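Local coordinates for protein chorismate synthase (Campylobacter jejuni, PDB 1SQ1) that probably catalyses the last step of the shikimate pathway, eliminating phosphate from 5-enolpyruvylshikimate-3-phosphate to give chorismate with the help of reduced FMN, at residues G266-G274 / S281-K289. Sequence-based numbering, arbitrary orientation.
Sequences GKFLSNHSG and SNGENLILK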
ATOM      1  N   GLY A 266     -28.017  28.058   4.157  1.00 95.35           N
ATOM      2  CA  GLY A 266     -26.611  28.317   3.903  1.00 93.65           C
ATOM      3  C   GLY A 266     -25.726  27.209   4.461  1.00 91.58           C
ATOM      4  O   GLY A 266     -25.850  26.044   4.066  1.00 91.42           O
ATOM      5  N   LYS A 267     -24.834  27.557   5.384  1.00 86.76           N
ATOM      6  CA  LYS A 267     -23.950  26.546   5.949  1.00 85.75           C
ATOM      7  C   LYS A 267     -24.635  25.775   7.098  1.00 85.55           C
ATOM      8  O   LYS A 267     -25.864  25.852   7.268  1.00 87.41           O
ATOM      9  CB  LYS A 267     -22.628  27.188   6.413  1.00 83.18           C
ATOM     10  CG  LYS A 267     -21.329  26.542   5.820  1.00 80.12           C
ATOM     11  CD  LYS A 267     -21.211  25.030   6.157  1.00 76.01           C
ATOM     12  CE  LYS A 267     -19.804  24.406   5.886  1.00 73.86           C
ATOM     13  NZ  LYS A 267     -19.202  24.554   4.498  1.00 72.93           N
ATOM     14  N   PHE A 268     -23.846  25.019   7.864  1.00 84.65           N
ATOM     15  CA  PHE A 268     -24.368  24.220   8.975  1.00 82.79           C
ATOM     16  C   PHE A 268     -24.658  25.086  10.187  1.00 82.44           C
ATOM     17  O   PHE A 268     -23.942  26.052  10.442  1.00 82.67           O
ATOM     18  CB  PHE A 268     -23.363  23.117   9.356  1.00 80.55           C
ATOM     19  CG  PHE A 268     -23.435  21.896   8.476  1.00 75.84           C
ATOM     20  CD1 PHE A 268     -24.539  21.047   8.537  1.00 73.02           C
ATOM     21  CD2 PHE A 268     -22.425  21.618   7.562  1.00 74.49           C
ATOM     22  CE1 PHE A 268     -24.640  19.939   7.703  1.00 70.42           C
ATOM     23  CE2 PHE A 268     -22.518  20.508   6.720  1.00 73.05           C
ATOM     24  CZ  PHE A 268     -23.632  19.669   6.793  1.00 71.03           C
ATOM     25  N   LEU A 269     -25.711  24.752  10.924  1.00 81.50           N
ATOM     26  CA  LEU A 269     -26.054  25.524  12.112  1.00 81.98           C
ATOM     27  C   LEU A 269     -25.098  25.205  13.259  1.00 82.06           C
ATOM     28  O   LEU A 269     -24.214  26.003  13.593  1.00 82.25           O
ATOM     29  CB  LEU A 269     -27.499  25.248  12.535  1.00 81.75           C
ATOM     30  CG  LEU A 269     -28.582  26.060  11.807  1.00 83.08           C
ATOM     31  CD1 LEU A 269     -28.535  27.511  12.259  1.00 83.29           C
ATOM     32  CD2 LEU A 269     -28.388  25.966  10.300  1.00 83.85           C
ATOM     33  N   SER A 270     -25.283  24.032  13.854  1.00 80.70           N
ATOM     34  CA  SER A 270     -24.449  23.563  14.960  1.00 78.26           C
ATOM     35  C   SER A 270     -23.261  22.760  14.424  1.00 75.01           C
ATOM     36  O   SER A 270     -23.278  22.337  13.272  1.00 75.11           O
ATOM     37  CB  SER A 270     -25.300  22.696  15.892  1.00 79.95           C
ATOM     38  OG  SER A 270     -26.164  21.853  15.134  1.00 83.20           O
ATOM     39  N   ASN A 271     -22.237  22.551  15.248  1.00 71.90           N
ATOM     40  CA  ASN A 271     -21.068  21.785  14.799  1.00 68.57           C
ATOM     41  C   ASN A 271     -20.739  20.627  15.734  1.00 66.16           C
ATOM     42  O   ASN A 271     -19.577  20.404  16.077  1.00 66.53           O
ATOM     43  CB  ASN A 271     -19.837  22.697  14.668  1.00 66.41           C
ATOM     44  CG  ASN A 271     -18.687  22.023  13.940  1.00 65.17           C
ATOM     45  OD1 ASN A 271     -18.902  21.190  13.063  1.00 64.66           O
ATOM     46  ND2 ASN A 271     -17.463  22.401  14.283  1.00 64.90           N
ATOM     47  N   HIS A 272     -21.759  19.883  16.140  1.00 63.12           N
ATOM     48  CA  HIS A 272     -21.555  18.762  17.042  1.00 61.17           C
ATOM     49  C   HIS A 272     -20.680  17.694  16.429  1.00 59.42           C
ATOM     50  O   HIS A 272     -19.909  17.032  17.123  1.00 60.27           O
ATOM     51  CB  HIS A 272     -22.895  18.156  17.420  1.00 63.80           C
ATOM     52  CG  HIS A 272     -23.752  19.069  18.234  1.00 66.29           C
ATOM     53  ND1 HIS A 272     -23.319  19.637  19.410  1.00 66.25           N
ATOM     54  CD2 HIS A 272     -25.021  19.507  18.044  1.00 67.16           C
ATOM     55  CE1 HIS A 272     -24.281  20.388  19.914  1.00 67.46           C
ATOM     56  NE2 HIS A 272     -25.325  20.327  19.106  1.00 68.64           N
ATOM     57  N   SER A 273     -20.808  17.543  15.118  1.00 56.28           N
ATOM     58  CA  SER A 273     -20.055  16.559  14.355  1.00 53.25           C
ATOM     59  C   SER A 273     -18.542  16.763  14.396  1.00 50.56           C
ATOM     60  O   SER A 273     -17.783  15.846  14.110  1.00 50.54           O
ATOM     61  CB  SER A 273     -20.521  16.585  12.903  1.00 54.07           C
ATOM     62  OG  SER A 273     -20.245  17.851  12.326  1.00 55.84           O
ATOM     63  N   GLY A 274     -18.096  17.961  14.742  1.00 48.14           N
ATOM     64  CA  GLY A 274     -16.664  18.201  14.778  1.00 47.29           C
ATOM     65  C   GLY A 274     -16.065  18.527  13.419  1.00 47.71           C
ATOM     66  O   GLY A 274     -14.858  18.748  13.306  1.00 47.22           O
ATOM     67  N   SER A 281     -15.110  15.449   5.368  1.00 56.19           N
ATOM     68  CA  SER A 281     -15.262  16.787   5.958  1.00 56.01           C
ATOM     69  C   SER A 281     -16.446  17.500   5.328  1.00 56.73           C
ATOM     70  O   SER A 281     -16.672  17.366   4.127  1.00 57.50           O
ATOM     71  CB  SER A 281     -13.992  17.614   5.746  1.00 53.76           C
ATOM     72  OG  SER A 281     -13.693  17.745   4.374  1.00 51.95           O
ATOM     73  N   ASN A 282     -17.192  18.257   6.133  1.00 56.99           N
ATOM     74  CA  ASN A 282     -18.377  18.969   5.653  1.00 57.62           C
ATOM     75  C   ASN A 282     -18.187  20.480   5.486  1.00 59.22           C
ATOM     76  O   ASN A 282     -19.139  21.197   5.179  1.00 60.37           O
ATOM     77  CB  ASN A 282     -19.541  18.730   6.611  1.00 55.70           C
ATOM     78  CG  ASN A 282     -19.347  19.429   7.943  1.00 57.00           C
ATOM     79  OD1 ASN A 282     -18.328  20.090   8.172  1.00 56.02           O
ATOM     80  ND2 ASN A 282     -20.328  19.293   8.830  1.00 55.91           N
ATOM     81  N   GLY A 283     -16.969  20.966   5.698  1.00 60.34           N
ATOM     82  CA  GLY A 283     -16.721  22.389   5.571  1.00 58.66           C
ATOM     83  C   GLY A 283     -16.495  23.048   6.920  1.00 60.00           C
ATOM     84  O   GLY A 283     -15.629  23.910   7.064  1.00 60.53           O
ATOM     85  N   GLU A 284     -17.264  22.647   7.927  1.00 59.72           N
ATOM     86  CA  GLU A 284     -17.108  23.234   9.251  1.00 59.07           C
ATOM     87  C   GLU A 284     -15.709  23.028   9.815  1.00 58.63           C
ATOM     88  O   GLU A 284     -14.954  22.189   9.335  1.00 59.25           O
ATOM     89  CB  GLU A 284     -18.148  22.652  10.201  1.00 58.51           C
ATOM     90  CG  GLU A 284     -19.557  23.055   9.844  1.00 62.13           C
ATOM     91  CD  GLU A 284     -19.765  24.563   9.899  1.00 65.58           C
ATOM     92  OE1 GLU A 284     -20.013  25.182   8.834  1.00 65.22           O
ATOM     93  OE2 GLU A 284     -19.670  25.132  11.012  1.00 67.68           O
ATOM     94  N   ASN A 285     -15.366  23.802  10.837  1.00 59.11           N
ATOM     95  CA  ASN A 285     -14.058  23.693  11.466  1.00 58.60           C
ATOM     96  C   ASN A 285     -13.872  22.283  11.962  1.00 57.61           C
ATOM     97  O   ASN A 285     -14.836  21.523  12.055  1.00 58.18           O
ATOM     98  CB  ASN A 285     -13.963  24.632  12.651  1.00 60.22           C
ATOM     99  CG  ASN A 285     -14.070  26.072  12.249  1.00 61.07           C
ATOM    100  OD1 ASN A 285     -13.075  26.695  11.885  1.00 63.68           O
ATOM    101  ND2 ASN A 285     -15.284  26.613  12.292  1.00 60.28           N
ATOM    102  N   LEU A 286     -12.639  21.939  12.304  1.00 55.45           N
ATOM    103  CA  LEU A 286     -12.345  20.602  12.793  1.00 54.44           C
ATOM    104  C   LEU A 286     -12.111  20.668  14.294  1.00 55.10           C
ATOM    105  O   LEU A 286     -11.253  21.418  14.759  1.00 56.37           O
ATOM    106  CB  LEU A 286     -11.108  20.049  12.074  1.00 51.85           C
ATOM    107  CG  LEU A 286     -11.166  18.723  11.294  1.00 50.16           C
ATOM    108  CD1 LEU A 286     -12.490  18.533  10.550  1.00 50.08           C
ATOM    109  CD2 LEU A 286     -10.000  18.703  10.333  1.00 45.06           C
ATOM    110  N   ILE A 287     -12.889  19.896  15.050  1.00 54.53           N
ATOM    111  CA  ILE A 287     -12.761  19.859  16.508  1.00 54.88           C
ATOM    112  C   ILE A 287     -12.184  18.519  16.935  1.00 54.47           C
ATOM    113  O   ILE A 287     -12.908  17.538  17.068  1.00 56.28           O
ATOM    114  CB  ILE A 287     -14.124  20.032  17.210  1.00 57.01           C
ATOM    115  CG1 ILE A 287     -14.875  21.229  16.618  1.00 56.28           C
ATOM    116  CG2 ILE A 287     -13.913  20.258  18.700  1.00 55.56           C
ATOM    117  CD1 ILE A 287     -14.130  22.526  16.765  1.00 58.16           C
ATOM    118  N   LEU A 288     -10.877  18.494  17.159  1.00 53.18           N
ATOM    119  CA  LEU A 288     -10.180  17.273  17.539  1.00 51.05           C
ATOM    120  C   LEU A 288      -9.553  17.407  18.909  1.00 50.65           C
ATOM    121  O   LEU A 288      -8.895  18.397  19.189  1.00 52.21           O
ATOM    122  CB  LEU A 288      -9.066  16.972  16.533  1.00 48.71           C
ATOM    123  CG  LEU A 288      -9.454  17.065  15.070  1.00 44.31           C
ATOM    124  CD1 LEU A 288      -8.285  16.644  14.204  1.00 42.02           C
ATOM    125  CD2 LEU A 288     -10.666  16.195  14.829  1.00 43.11           C
ATOM    126  N   LYS A 289      -9.741  16.414  19.763  1.00 50.13           N
ATOM    127  CA  LYS A 289      -9.139  16.486  21.080  1.00 51.61           C
ATOM    128  C   LYS A 289      -8.289  15.256  21.336  1.00 51.79           C
ATOM    129  O   LYS A 289      -8.761  14.129  21.179  1.00 52.68           O
ATOM    130  CB  LYS A 289     -10.216  16.623  22.154  1.00 52.35           C
ATOM    131  CG  LYS A 289     -11.224  17.729  21.915  1.00 50.93           C
ATOM    132  CD  LYS A 289     -12.083  17.886  23.141  1.00 53.41           C
ATOM    133  CE  LYS A 289     -13.322  18.726  22.884  1.00 55.99           C
ATOM    134  NZ  LYS A 289     -14.292  18.012  21.986  1.00 58.40           N
TER
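The Phe268 ring carries the side-chain amide of Asn282 over one face, the two planes tilted by 24° and ND2 lying 3.3 Å from CE2 of the ring. At the ring's edge, in its plane, sits the backbone O of Asn282, while CG of Glu284 approaches obliquely beside CB of Phe268. The amide is held over the ring from its own side of the contact: OD1 of Asn282 accepts a 2.8 Å hydrogen bond from Glu284 N, which comes in above the carbonyl plane and closes an Asx turn around Gly283. With chi1 at 70°, CG of Asn282 lies between backbone N and carbonyl carbon, which lets OD1 reach the N-H of Glu284 while ND2 covers the phenyl group.

Glu284 runs between two side chains of 266-274, antiparallel to each. Its CB lies beside OD1 of Asn271, the amide and carboxylate planes being nearly perpendicular (79°), and its OE1 lies alongside the aliphatic chain of Lys267. The ammonium NZ of Lys267 stays 4.5 Å from OE1 of Glu284, too far for a salt bridge, so any attraction is probably weak. Asn271 also reaches the strand start, its ND2 3.7 Å from CG1 of Ile287.

Asn271 opens a type I turn ending at Gly274, whose O accepts a 2.9 Å hydrogen bond from Ile287 N and a CA-H...O contact from Leu286. Asp261 binds the backbone N of His272 and Ser273 within this turn, and Ser273 O is hydrogen-bonded to Lys241 of a second subunit. Away from the predicted FMN- and NADP-binding residues, the contact thus packs the type I turn of the loop against the first residues of strand 286-292, and Phe268 against the Asx turn just ahead of it, in a five-stranded antiparallel sheet of the chorismate synthase fold.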